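Local coordinates for probable aquaporin AqpM (Archaeoglobus fulgidus, PDB 3NE2), which probably serves as a membrane channel that lets water move in either direction down an osmotic gradient, at residues T10-G15 / V106-G111; G25-T30 / F57-A62; W91-F96 / A236-N241; F156-V161 / L178-T183. One frame throughout, in Å; residues are numbered along the deposited sequence.

Contact 1 (T10-G15 / V106-G111); sequences TAEVVG and VAQFIG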
loop_
_atom_site.group_PDB
_atom_site.type_symbol
_atom_site.label_atom_id
_atom_site.label_comp_id
_atom_site.label_asym_id
_atom_site.label_seq_id
_atom_site.Cartn_x
_atom_site.Cartn_y
_atom_site.Cartn_z
ATOM N N THR C 10 22.120 -21.371 5.478
ATOM C CA THR C 10 21.763 -21.280 4.075
ATOM C C THR C 10 20.396 -20.627 3.931
ATOM O O THR C 10 20.128 -20.000 2.914
ATOM C CB THR C 10 21.782 -22.657 3.385
ATOM O OG1 THR C 10 20.763 -23.492 3.939
ATOM C CG2 THR C 10 23.140 -23.333 3.573
ATOM N N ALA C 11 19.535 -20.756 4.945
ATOM C CA ALA C 11 18.265 -20.024 4.977
ATOM C C ALA C 11 18.505 -18.521 5.136
ATOM O O ALA C 11 17.820 -17.722 4.465
ATOM C CB ALA C 11 17.369 -20.543 6.075
ATOM N N GLU C 12 19.477 -18.145 5.990
ATOM C CA GLU C 12 19.867 -16.720 6.173
ATOM C C GLU C 12 20.544 -16.079 4.965
ATOM O O GLU C 12 20.420 -14.862 4.745
ATOM C CB GLU C 12 20.757 -16.527 7.391
ATOM C CG GLU C 12 19.974 -16.483 8.710
ATOM C CD GLU C 12 18.990 -15.296 8.832
ATOM O OE1 GLU C 12 19.286 -14.194 8.336
ATOM O OE2 GLU C 12 17.913 -15.464 9.442
ATOM N N VAL C 13 21.240 -16.894 4.173
ATOM C CA VAL C 13 21.825 -16.424 2.900
ATOM C C VAL C 13 20.705 -16.069 1.904
ATOM O O VAL C 13 20.556 -14.921 1.514
ATOM C CB VAL C 13 22.782 -17.493 2.291
ATOM C CG1 VAL C 13 23.213 -17.101 0.887
ATOM C CG2 VAL C 13 23.989 -17.703 3.193
ATOM N N VAL C 14 19.895 -17.072 1.564
ATOM C CA VAL C 14 18.789 -16.947 0.612
ATOM C C VAL C 14 17.804 -15.846 1.002
ATOM O O VAL C 14 17.144 -15.267 0.136
ATOM C CB VAL C 14 17.997 -18.283 0.472
ATOM C CG1 VAL C 14 16.785 -18.115 -0.436
ATOM C CG2 VAL C 14 18.908 -19.394 -0.035
ATOM N N GLY C 15 17.697 -15.567 2.301
ATOM C CA GLY C 15 16.856 -14.474 2.802
ATOM C C GLY C 15 17.449 -13.087 2.602
ATOM O O GLY C 15 16.739 -12.174 2.143
ATOM N N VAL C 106 27.733 -13.639 9.055
ATOM C CA VAL C 106 28.450 -14.088 7.859
ATOM C C VAL C 106 27.474 -14.564 6.773
ATOM O O VAL C 106 27.644 -14.204 5.598
ATOM C CB VAL C 106 29.457 -15.219 8.189
ATOM C CG1 VAL C 106 29.902 -15.939 6.920
ATOM C CG2 VAL C 106 30.637 -14.655 8.936
ATOM N N ALA C 107 26.464 -15.357 7.167
ATOM C CA ALA C 107 25.411 -15.824 6.238
ATOM C C ALA C 107 24.701 -14.646 5.563
ATOM O O ALA C 107 24.450 -14.650 4.342
ATOM C CB ALA C 107 24.396 -16.699 6.970
ATOM N N GLN C 108 24.410 -13.641 6.390
ATOM C CA GLN C 108 23.792 -12.390 5.949
ATOM C C GLN C 108 24.659 -11.612 4.943
ATOM O O GLN C 108 24.166 -11.195 3.876
ATOM C CB GLN C 108 23.444 -11.525 7.183
ATOM C CG GLN C 108 22.201 -12.030 7.949
ATOM C CD GLN C 108 22.262 -11.830 9.456
ATOM O OE1 GLN C 108 23.010 -10.998 9.955
ATOM N NE2 GLN C 108 21.472 -12.609 10.187
ATOM N N PHE C 109 25.934 -11.431 5.297
ATOM C CA PHE C 109 26.894 -10.734 4.446
ATOM C C PHE C 109 27.109 -11.445 3.104
ATOM O O PHE C 109 27.077 -10.800 2.045
ATOM C CB PHE C 109 28.229 -10.570 5.161
ATOM C CG PHE C 109 28.319 -9.327 6.007
ATOM C CD1 PHE C 109 29.310 -8.382 5.775
ATOM C CD2 PHE C 109 27.418 -9.095 7.034
ATOM C CE1 PHE C 109 29.396 -7.233 6.561
ATOM C CE2 PHE C 109 27.506 -7.947 7.821
ATOM C CZ PHE C 109 28.485 -7.020 7.584
ATOM N N ILE C 110 27.305 -12.764 3.148
ATOM C CA ILE C 110 27.410 -13.565 1.921
ATOM C C ILE C 110 26.157 -13.445 1.047
ATOM O O ILE C 110 26.265 -13.271 -0.173
ATOM C CB ILE C 110 27.648 -15.058 2.214
ATOM C CG1 ILE C 110 29.062 -15.267 2.752
ATOM C CG2 ILE C 110 27.440 -15.902 0.951
ATOM C CD1 ILE C 110 29.341 -16.715 3.158
ATOM N N GLY C 111 24.978 -13.536 1.672
ATOM C CA GLY C 111 23.707 -13.379 0.958
ATOM C C GLY C 111 23.537 -12.005 0.322
ATOM O O GLY C 111 23.057 -11.875 -0.824
#
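E12 and V13 of one transmembrane helix meet A107, Q108 and G111 of another in a close parallel crossing within the aquaporin fold, toward the predicted cytoplasmic end of helix 5-34. The geometry fits the GAS-right motif. The axes of 10-15 and 106-111 approach to 7.3 Å at a signed angle of -36°, and the second helix offers small residues four apart, A107 and G111. Backbones so near can exchange CA-H...O contacts, and two are present. V13 CA faces A107 O at 3.5 Å, while G111 CA, with no side chain in between, lies 3.6 Å from V13 O.

The side chains fill in around this spine. V13 turns CG2, the branch anti to its own carbonyl carbon, over the turn that carries A107, and CG1 toward the CA of G111. On the flank nearer the centre of the protein, E12 and Q108 run side by side, pointing the same way, and the CB of E12 packs on the CB of A107.

E12 OE1 accepts from the backbone N of I82, and OE2 is hydrogen-bonded to the backbone N of H81 and to the hydroxyl S78 OG, which probably helps hold the chain leading into the first NPA motif. Q108, whose side chain also touches P84 and A202 of the two NPA motifs, adds a further bond. Its NE2 donates to E12 OE1 at 3.3 Å and 161°; that oxygen lies close to the amide plane of Q108, while the donor stands above the carboxylate, 65° out of its plane.

Contact 2 (G25-T30 / F57-A62); sequences GAAVIT and FAIGMA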
loop_
_atom_site.group_PDB
_atom_site.type_symbol
_atom_site.label_atom_id
_atom_site.label_comp_id
_atom_site.label_asym_id
_atom_site.label_seq_id
_atom_site.Cartn_x
_atom_site.Cartn_y
_atom_site.Cartn_z
ATOM N N GLY C 25 17.436 -2.846 -5.263
ATOM C CA GLY C 25 17.207 -2.989 -6.702
ATOM C C GLY C 25 16.181 -2.006 -7.244
ATOM O O GLY C 25 16.313 -1.527 -8.370
ATOM N N ALA C 26 15.155 -1.714 -6.445
ATOM C CA ALA C 26 14.176 -0.662 -6.771
ATOM C C ALA C 26 14.831 0.724 -6.798
ATOM O O ALA C 26 14.567 1.528 -7.701
ATOM C CB ALA C 26 13.031 -0.663 -5.775
ATOM N N ALA C 27 15.688 0.993 -5.802
ATOM C CA ALA C 27 16.437 2.254 -5.728
ATOM C C ALA C 27 17.246 2.505 -7.003
ATOM O O ALA C 27 17.241 3.630 -7.532
ATOM C CB ALA C 27 17.352 2.254 -4.519
ATOM N N VAL C 28 17.923 1.457 -7.493
ATOM C CA VAL C 28 18.672 1.519 -8.765
ATOM C C VAL C 28 17.762 1.853 -9.955
ATOM O O VAL C 28 18.039 2.785 -10.728
ATOM C CB VAL C 28 19.358 0.190 -9.071
ATOM C CG1 VAL C 28 19.895 0.187 -10.521
ATOM C CG2 VAL C 28 20.445 -0.081 -8.039
ATOM N N ILE C 29 16.667 1.096 -10.076
ATOM C CA ILE C 29 15.744 1.260 -11.199
ATOM C C ILE C 29 15.069 2.622 -11.171
ATOM O O ILE C 29 14.855 3.210 -12.238
ATOM C CB ILE C 29 14.709 0.122 -11.266
ATOM C CG1 ILE C 29 15.415 -1.169 -11.712
ATOM C CG2 ILE C 29 13.572 0.463 -12.222
ATOM C CD1 ILE C 29 15.726 -1.230 -13.204
ATOM N N THR C 30 14.751 3.124 -9.974
ATOM C CA THR C 30 14.246 4.487 -9.847
ATOM C C THR C 30 15.241 5.425 -10.491
ATOM O O THR C 30 14.891 6.186 -11.404
ATOM C CB THR C 30 14.078 4.948 -8.392
ATOM O OG1 THR C 30 13.294 4.002 -7.663
ATOM C CG2 THR C 30 13.401 6.322 -8.342
ATOM N N PHE C 57 8.227 5.880 -1.339
ATOM C CA PHE C 57 7.270 4.854 -0.879
ATOM C C PHE C 57 7.279 3.619 -1.788
ATOM O O PHE C 57 7.220 2.492 -1.305
ATOM C CB PHE C 57 5.845 5.410 -0.807
ATOM C CG PHE C 57 4.826 4.405 -0.338
ATOM C CD1 PHE C 57 4.839 3.958 0.967
ATOM C CD2 PHE C 57 3.849 3.925 -1.193
ATOM C CE1 PHE C 57 3.896 3.038 1.414
ATOM C CE2 PHE C 57 2.899 3.020 -0.755
ATOM C CZ PHE C 57 2.927 2.562 0.547
ATOM N N ALA C 58 7.350 3.838 -3.101
ATOM C CA ALA C 58 7.577 2.753 -4.057
ATOM C C ALA C 58 8.748 1.913 -3.603
ATOM O O ALA C 58 8.597 0.717 -3.429
ATOM C CB ALA C 58 7.863 3.300 -5.442
ATOM N N ILE C 59 9.892 2.562 -3.379
ATOM C CA ILE C 59 11.118 1.896 -2.940
ATOM C C ILE C 59 10.960 1.198 -1.565
ATOM O O ILE C 59 11.407 0.046 -1.362
ATOM C CB ILE C 59 12.280 2.897 -2.863
ATOM C CG1 ILE C 59 12.693 3.334 -4.251
ATOM C CG2 ILE C 59 13.487 2.288 -2.230
ATOM C CD1 ILE C 59 13.712 4.445 -4.245
ATOM N N GLY C 60 10.345 1.896 -0.618
ATOM C CA GLY C 60 10.086 1.328 0.691
ATOM C C GLY C 60 9.234 0.083 0.608
ATOM O O GLY C 60 9.430 -0.849 1.363
ATOM N N MET C 61 8.297 0.057 -0.342
ATOM C CA MET C 61 7.370 -1.080 -0.512
ATOM C C MET C 61 8.017 -2.266 -1.218
ATOM O O MET C 61 7.752 -3.423 -0.870
ATOM C CB MET C 61 6.111 -0.631 -1.266
ATOM C CG MET C 61 5.224 0.295 -0.439
ATOM S SD MET C 61 4.895 -0.440 1.156
ATOM C CE MET C 61 3.585 -1.553 0.688
ATOM N N ALA C 62 8.879 -1.971 -2.188
ATOM C CA ALA C 62 9.765 -2.987 -2.771
ATOM C C ALA C 62 10.540 -3.717 -1.672
ATOM O O ALA C 62 10.605 -4.936 -1.669
ATOM C CB ALA C 62 10.738 -2.352 -3.742
#
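A26, A27 and T30 pack against I59 and A62 where two successive membrane-spanning helices of the aquaporin fold, 5-34 and 53-78, run antiparallel. The short axes lie 8.9 Å apart at closest, with 151° between their directions, and every residue that touches is buried.

Apolar packing does most of the joining. I59 is the long side chain here, and it reaches across two small residues and a threonine. Its CG1 is anti to the carbonyl carbon (chi1 -70°) and its CD1 continues the chain in extended form, which carries the methyl to 3.8 Å from the CA of A27. The same side chain passes A26, whose CB is 4.3 Å from I59 CG1. One turn along, the methyls of A26 and A62 meet directly, so alanine opposes alanine beside the isoleucine.

The surroundings close in on the same residues and on the flanks. I47 touches both T30 and I59, and L53 of a neighbouring subunit packs on T30 and A58. F57 meets its counterparts in two neighbouring subunits with ring planes close to perpendicular, consistent with a place near the centre of the tetramer.

No hydrogen bond links the segments; each helix keeps its bonds to itself. A26 O accepts both T30 N and T30 OG1, the ordinary helical bond plus a side-chain bond of 2.8 Å. The hydroxyl arrives above the carbonyl plane, 43° out of it. Besides this bond to A26 O, T30 OG1 also lies 3.5 Å from I59 CD1.

Contact 3 (W91-F96 / A236-N241); sequences WSIGRF and AAWLYN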
loop_
_atom_site.group_PDB
_atom_site.type_symbol
_atom_site.label_atom_id
_atom_site.label_comp_id
_atom_site.label_asym_id
_atom_site.label_seq_id
_atom_site.Cartn_x
_atom_site.Cartn_y
_atom_site.Cartn_z
ATOM N N TRP C 91 20.560 -11.301 20.618
ATOM C CA TRP C 91 21.607 -11.891 21.452
ATOM C C TRP C 91 21.786 -11.122 22.761
ATOM O O TRP C 91 21.981 -11.718 23.821
ATOM C CB TRP C 91 22.938 -11.906 20.707
ATOM C CG TRP C 91 24.075 -12.251 21.597
ATOM C CD1 TRP C 91 24.453 -13.497 21.997
ATOM C CD2 TRP C 91 24.980 -11.330 22.226
ATOM N NE1 TRP C 91 25.548 -13.413 22.826
ATOM C CE2 TRP C 91 25.893 -12.094 22.982
ATOM C CE3 TRP C 91 25.107 -9.933 22.220
ATOM C CZ2 TRP C 91 26.925 -11.508 23.724
ATOM C CZ3 TRP C 91 26.127 -9.353 22.953
ATOM C CH2 TRP C 91 27.022 -10.141 23.698
ATOM N N SER C 92 21.723 -9.797 22.662
ATOM C CA SER C 92 21.850 -8.926 23.825
ATOM C C SER C 92 20.712 -9.063 24.851
ATOM O O SER C 92 20.814 -8.547 25.968
ATOM C CB SER C 92 21.924 -7.472 23.369
ATOM O OG SER C 92 20.618 -6.970 23.131
ATOM N N ILE C 93 19.626 -9.730 24.454
ATOM C CA ILE C 93 18.523 -10.073 25.363
ATOM C C ILE C 93 18.497 -11.557 25.746
ATOM O O ILE C 93 17.617 -11.990 26.499
ATOM C CB ILE C 93 17.178 -9.776 24.747
ATOM C CG1 ILE C 93 17.085 -8.305 24.374
ATOM C CG2 ILE C 93 16.073 -10.126 25.718
ATOM C CD1 ILE C 93 15.757 -7.952 23.765
ATOM N N GLY C 94 19.463 -12.326 25.240
ATOM C CA GLY C 94 19.572 -13.747 25.560
ATOM C C GLY C 94 18.491 -14.543 24.874
ATOM O O GLY C 94 18.119 -15.635 25.344
ATOM N N ARG C 95 17.993 -13.999 23.766
ATOM C CA ARG C 95 17.015 -14.703 22.935
ATOM C C ARG C 95 17.696 -15.382 21.743
ATOM O O ARG C 95 17.029 -16.093 20.968
ATOM C CB ARG C 95 15.949 -13.735 22.441
ATOM C CG ARG C 95 15.091 -13.188 23.560
ATOM C CD ARG C 95 14.241 -14.255 24.174
ATOM N NE ARG C 95 12.926 -13.725 24.503
ATOM C CZ ARG C 95 11.775 -14.353 24.258
ATOM N NH1 ARG C 95 11.763 -15.554 23.681
ATOM N NH2 ARG C 95 10.610 -13.776 24.573
ATOM N N PHE C 96 19.012 -15.151 21.596
ATOM C CA PHE C 96 19.798 -15.823 20.563
ATOM C C PHE C 96 21.157 -16.271 21.076
ATOM O O PHE C 96 21.838 -15.518 21.772
ATOM C CB PHE C 96 19.988 -14.924 19.347
ATOM C CG PHE C 96 20.410 -15.669 18.113
ATOM C CD1 PHE C 96 19.556 -16.595 17.523
ATOM C CD2 PHE C 96 21.646 -15.443 17.536
ATOM C CE1 PHE C 96 19.928 -17.286 16.384
ATOM C CE2 PHE C 96 22.021 -16.125 16.390
ATOM C CZ PHE C 96 21.156 -17.051 15.812
ATOM N N ALA C 236 16.314 -0.473 21.457
ATOM C CA ALA C 236 14.895 -0.869 21.342
ATOM C C ALA C 236 14.569 -2.136 22.125
ATOM O O ALA C 236 13.588 -2.181 22.873
ATOM C CB ALA C 236 14.507 -1.067 19.892
ATOM N N ALA C 237 15.405 -3.159 21.943
ATOM C CA ALA C 237 15.229 -4.466 22.596
ATOM C C ALA C 237 15.154 -4.303 24.093
ATOM O O ALA C 237 14.209 -4.761 24.720
ATOM C CB ALA C 237 16.378 -5.404 22.239
ATOM N N TRP C 238 16.154 -3.617 24.641
ATOM C CA TRP C 238 16.280 -3.403 26.085
ATOM C C TRP C 238 15.210 -2.488 26.652
ATOM O O TRP C 238 14.726 -2.731 27.751
ATOM C CB TRP C 238 17.664 -2.861 26.438
ATOM C CG TRP C 238 18.681 -3.947 26.506
ATOM C CD1 TRP C 238 19.280 -4.584 25.460
ATOM C CD2 TRP C 238 19.201 -4.550 27.694
ATOM N NE1 TRP C 238 20.153 -5.542 25.922
ATOM C CE2 TRP C 238 20.124 -5.543 27.291
ATOM C CE3 TRP C 238 18.979 -4.346 29.059
ATOM C CZ2 TRP C 238 20.822 -6.329 28.203
ATOM C CZ3 TRP C 238 19.672 -5.129 29.966
ATOM C CH2 TRP C 238 20.584 -6.108 29.534
ATOM N N LEU C 239 14.820 -1.456 25.909
ATOM C CA LEU C 239 13.699 -0.625 26.344
ATOM C C LEU C 239 12.402 -1.444 26.412
ATOM O O LEU C 239 11.657 -1.331 27.386
ATOM C CB LEU C 239 13.477 0.568 25.408
ATOM C CG LEU C 239 12.457 1.577 25.957
ATOM C CD1 LEU C 239 13.091 2.382 27.092
ATOM C CD2 LEU C 239 11.920 2.481 24.865
ATOM N N TYR C 240 12.143 -2.255 25.378
ATOM C CA TYR C 240 10.919 -3.057 25.306
ATOM C C TYR C 240 10.698 -3.866 26.578
ATOM O O TYR C 240 9.637 -3.811 27.199
ATOM C CB TYR C 240 10.964 -4.023 24.119
ATOM C CG TYR C 240 9.626 -4.671 23.898
ATOM C CD1 TYR C 240 9.313 -5.883 24.478
ATOM C CD2 TYR C 240 8.661 -4.047 23.155
ATOM C CE1 TYR C 240 8.071 -6.464 24.302
ATOM C CE2 TYR C 240 7.425 -4.617 22.965
ATOM C CZ TYR C 240 7.126 -5.820 23.535
ATOM O OH TYR C 240 5.873 -6.371 23.326
ATOM N N ASN C 241 11.718 -4.635 26.935
ATOM C CA ASN C 241 11.675 -5.509 28.092
ATOM C C ASN C 241 11.410 -4.709 29.355
ATOM O O ASN C 241 10.640 -5.130 30.207
ATOM C CB ASN C 241 12.986 -6.321 28.213
ATOM C CG ASN C 241 13.046 -7.504 27.246
ATOM O OD1 ASN C 241 13.287 -8.622 27.646
ATOM N ND2 ASN C 241 12.823 -7.251 25.978
#
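A Schellman motif ends helix 84-91, and the turn it forms, S92 and I93, rests on W238, A237 and N241 of helix 224-243. The contact thus joins the end of the short helix that begins within the first NPA motif to the last transmembrane helix. A type I turn runs from W91 to G94, and G94 leaves helical geometry with a positive phi of 73°. A polar link runs from W238 NE1 to S92 OG, 3.2 Å long and bent to 136°, with the oxygen close to the indole plane. OG sits between the backbone N and the carbonyl carbon, the crowded position (chi1 82°), where it also bonds A89 O of the preceding turn. The CB of S92 lies in plane at the edge of the indole.

I93 supplies the apolar part. It packs on A237, though the details there are doubtful, and its CG2 is 3.7 Å from N241 OD1. N241 in turn makes a weak bond from ND2 to A237 O, back along its own helix.

The contact lies on the surface toward the predicted cytoplasmic side. Helix 144-167 packs alongside, its F156 against A236 and its M163 against Y240 and N241. L239 reaches V14 of a neighbouring subunit, while helix 101-123 meets W91 and F96 through V101.

Contact 4 (F156-V161 / L178-T183); sequences FLLMLV and LVIGLT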
loop_
_atom_site.group_PDB
_atom_site.type_symbol
_atom_site.label_atom_id
_atom_site.label_comp_id
_atom_site.label_asym_id
_atom_site.label_seq_id
_atom_site.Cartn_x
_atom_site.Cartn_y
_atom_site.Cartn_z
ATOM N N PHE C 156 15.638 1.668 15.630
ATOM C CA PHE C 156 14.996 1.590 16.936
ATOM C C PHE C 156 13.530 1.243 16.742
ATOM O O PHE C 156 13.020 0.352 17.410
ATOM C CB PHE C 156 15.145 2.917 17.701
ATOM C CG PHE C 156 14.238 3.042 18.906
ATOM C CD1 PHE C 156 14.604 2.508 20.139
ATOM C CD2 PHE C 156 13.014 3.696 18.800
ATOM C CE1 PHE C 156 13.768 2.619 21.242
ATOM C CE2 PHE C 156 12.176 3.816 19.898
ATOM C CZ PHE C 156 12.555 3.273 21.124
ATOM N N LEU C 157 12.850 1.937 15.835
ATOM C CA LEU C 157 11.447 1.636 15.580
ATOM C C LEU C 157 11.293 0.267 14.985
ATOM O O LEU C 157 10.383 -0.432 15.361
ATOM C CB LEU C 157 10.790 2.640 14.646
ATOM C CG LEU C 157 9.301 2.345 14.364
ATOM C CD1 LEU C 157 8.463 2.463 15.620
ATOM C CD2 LEU C 157 8.755 3.269 13.315
ATOM N N LEU C 158 12.158 -0.119 14.053
ATOM C CA LEU C 158 12.123 -1.477 13.518
ATOM C C LEU C 158 12.156 -2.496 14.658
ATOM O O LEU C 158 11.193 -3.269 14.840
ATOM C CB LEU C 158 13.274 -1.737 12.535
ATOM C CG LEU C 158 13.521 -3.187 12.065
ATOM C CD1 LEU C 158 12.224 -3.944 11.720
ATOM C CD2 LEU C 158 14.498 -3.219 10.897
ATOM N N MET C 159 13.245 -2.511 15.432
ATOM C CA MET C 159 13.440 -3.564 16.467
ATOM C C MET C 159 12.306 -3.593 17.487
ATOM O O MET C 159 11.876 -4.656 17.921
ATOM C CB MET C 159 14.770 -3.391 17.196
ATOM C CG MET C 159 15.184 -4.608 17.941
ATOM S SD MET C 159 15.467 -5.992 16.837
ATOM C CE MET C 159 15.271 -7.361 18.039
ATOM N N LEU C 160 11.811 -2.408 17.829
ATOM C CA LEU C 160 10.657 -2.273 18.705
ATOM C C LEU C 160 9.436 -3.059 18.182
ATOM O O LEU C 160 8.721 -3.677 18.962
ATOM C CB LEU C 160 10.298 -0.785 18.884
ATOM C CG LEU C 160 9.397 -0.455 20.070
ATOM C CD1 LEU C 160 10.163 -0.802 21.298
ATOM C CD2 LEU C 160 8.976 0.993 20.099
ATOM N N VAL C 161 9.205 -3.034 16.871
ATOM C CA VAL C 161 8.126 -3.799 16.278
ATOM C C VAL C 161 8.485 -5.274 16.357
ATOM O O VAL C 161 7.639 -6.106 16.702
ATOM C CB VAL C 161 7.845 -3.367 14.814
ATOM C CG1 VAL C 161 7.131 -4.445 14.021
ATOM C CG2 VAL C 161 7.010 -2.124 14.804
ATOM N N LEU C 178 4.029 -9.520 7.649
ATOM C CA LEU C 178 3.353 -8.376 7.061
ATOM C C LEU C 178 3.677 -7.097 7.831
ATOM O O LEU C 178 4.151 -6.143 7.241
ATOM C CB LEU C 178 1.825 -8.609 7.017
ATOM C CG LEU C 178 1.004 -7.614 6.191
ATOM C CD1 LEU C 178 1.298 -7.791 4.704
ATOM C CD2 LEU C 178 -0.469 -7.783 6.410
ATOM N N VAL C 179 3.441 -7.088 9.139
ATOM C CA VAL C 179 3.703 -5.905 9.943
ATOM C C VAL C 179 5.157 -5.506 9.904
ATOM O O VAL C 179 5.438 -4.363 9.629
ATOM C CB VAL C 179 3.337 -6.068 11.415
ATOM C CG1 VAL C 179 3.776 -4.844 12.207
ATOM C CG2 VAL C 179 1.838 -6.319 11.562
ATOM N N ILE C 180 6.084 -6.412 10.179
ATOM C CA ILE C 180 7.514 -6.035 10.233
ATOM C C ILE C 180 7.976 -5.407 8.928
ATOM O O ILE C 180 8.751 -4.446 8.929
ATOM C CB ILE C 180 8.461 -7.226 10.579
ATOM C CG1 ILE C 180 8.316 -7.627 12.062
ATOM C CG2 ILE C 180 9.919 -6.843 10.296
ATOM C CD1 ILE C 180 9.065 -8.895 12.497
ATOM N N GLY C 181 7.505 -5.944 7.812
ATOM C CA GLY C 181 7.912 -5.420 6.512
ATOM C C GLY C 181 7.353 -4.044 6.207
ATOM O O GLY C 181 8.071 -3.120 5.850
ATOM N N LEU C 182 6.040 -3.937 6.337
ATOM C CA LEU C 182 5.349 -2.691 6.121
ATOM C C LEU C 182 5.970 -1.605 7.004
ATOM O O LEU C 182 6.088 -0.474 6.565
ATOM C CB LEU C 182 3.840 -2.853 6.410
ATOM C CG LEU C 182 2.991 -3.621 5.393
ATOM C CD1 LEU C 182 1.536 -3.796 5.841
ATOM C CD2 LEU C 182 3.053 -2.883 4.089
ATOM N N THR C 183 6.371 -1.945 8.232
ATOM C CA THR C 183 7.025 -0.988 9.124
ATOM C C THR C 183 8.291 -0.430 8.490
ATOM O O THR C 183 8.474 0.789 8.452
ATOM C CB THR C 183 7.407 -1.628 10.486
ATOM O OG1 THR C 183 6.234 -2.017 11.197
ATOM C CG2 THR C 183 8.203 -0.660 11.356
#
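L157 begins the contact of helix 144-167 with helix 176-195, two consecutive antiparallel transmembrane helices of the aquaporin fold. The segment axes differ by 174° and approach to 9.8 Å, a spacing that leaves room for branched aliphatic side chains between them. L157 is marginal: its CG is 4.4 Å from T183 CG2, and its side chain also packs on I18 of a neighbouring subunit.

L158, next in line, holds CG anti to the backbone N (chi1 170°), which swings the branched end toward the second helix although the CB itself does not aim there. It crosses I180 at about a right angle, with L158 CD1 meeting I180 CG2 at 4.0 Å.

M159 and L160 turn to other neighbours, helix 84-91 and helix 224-243, before V161 comes round to face the partner squarely. V161 CG1 touches both V179 CG1, at 3.8 Å, and I180 CG1, at 3.9 Å. Both branches also meet T183, whose side chain passes V161 the other way, with V161 CG2 3.7 Å from T183 OG1. A69 of a neighbouring subunit packs on V161, and Y72 of that subunit on V179, so the seam borders a subunit interface.

Among the touching side chains, T183 alone carries a hydroxyl. Its OG1 donates to V179 O at 2.9 Å from above the carbonyl plane, adding a second bond to an oxygen already bonded to T183 N. The hydroxyl is thus served within its own helix, no hydrogen bond crosses between the segments, and the pair is joined by van der Waals packing of aliphatic groups in a buried layer.

From the N terminus, helix 5-34 enters two contacts. Contact 1 closes the long loop from its start to helix 101-123, and contact 2, nested inside that loop, ties the later part of the helix to helix 53-78. Contact 3 crosses contact 1, since 91-96 lies within that loop while its partner 236-241 is near the C terminus. Contact 4 comes after contact 1 in the chain and is nested inside contact 3, joining helices 144-167 and 176-195. Contacts 3 and 4 touch where A236 packs on M159. Contact 2 meets contact 4 through M61 and L182, whereas contacts 2 and 3 lie on opposite sides of the chain's centre, about 31 Å apart between centres.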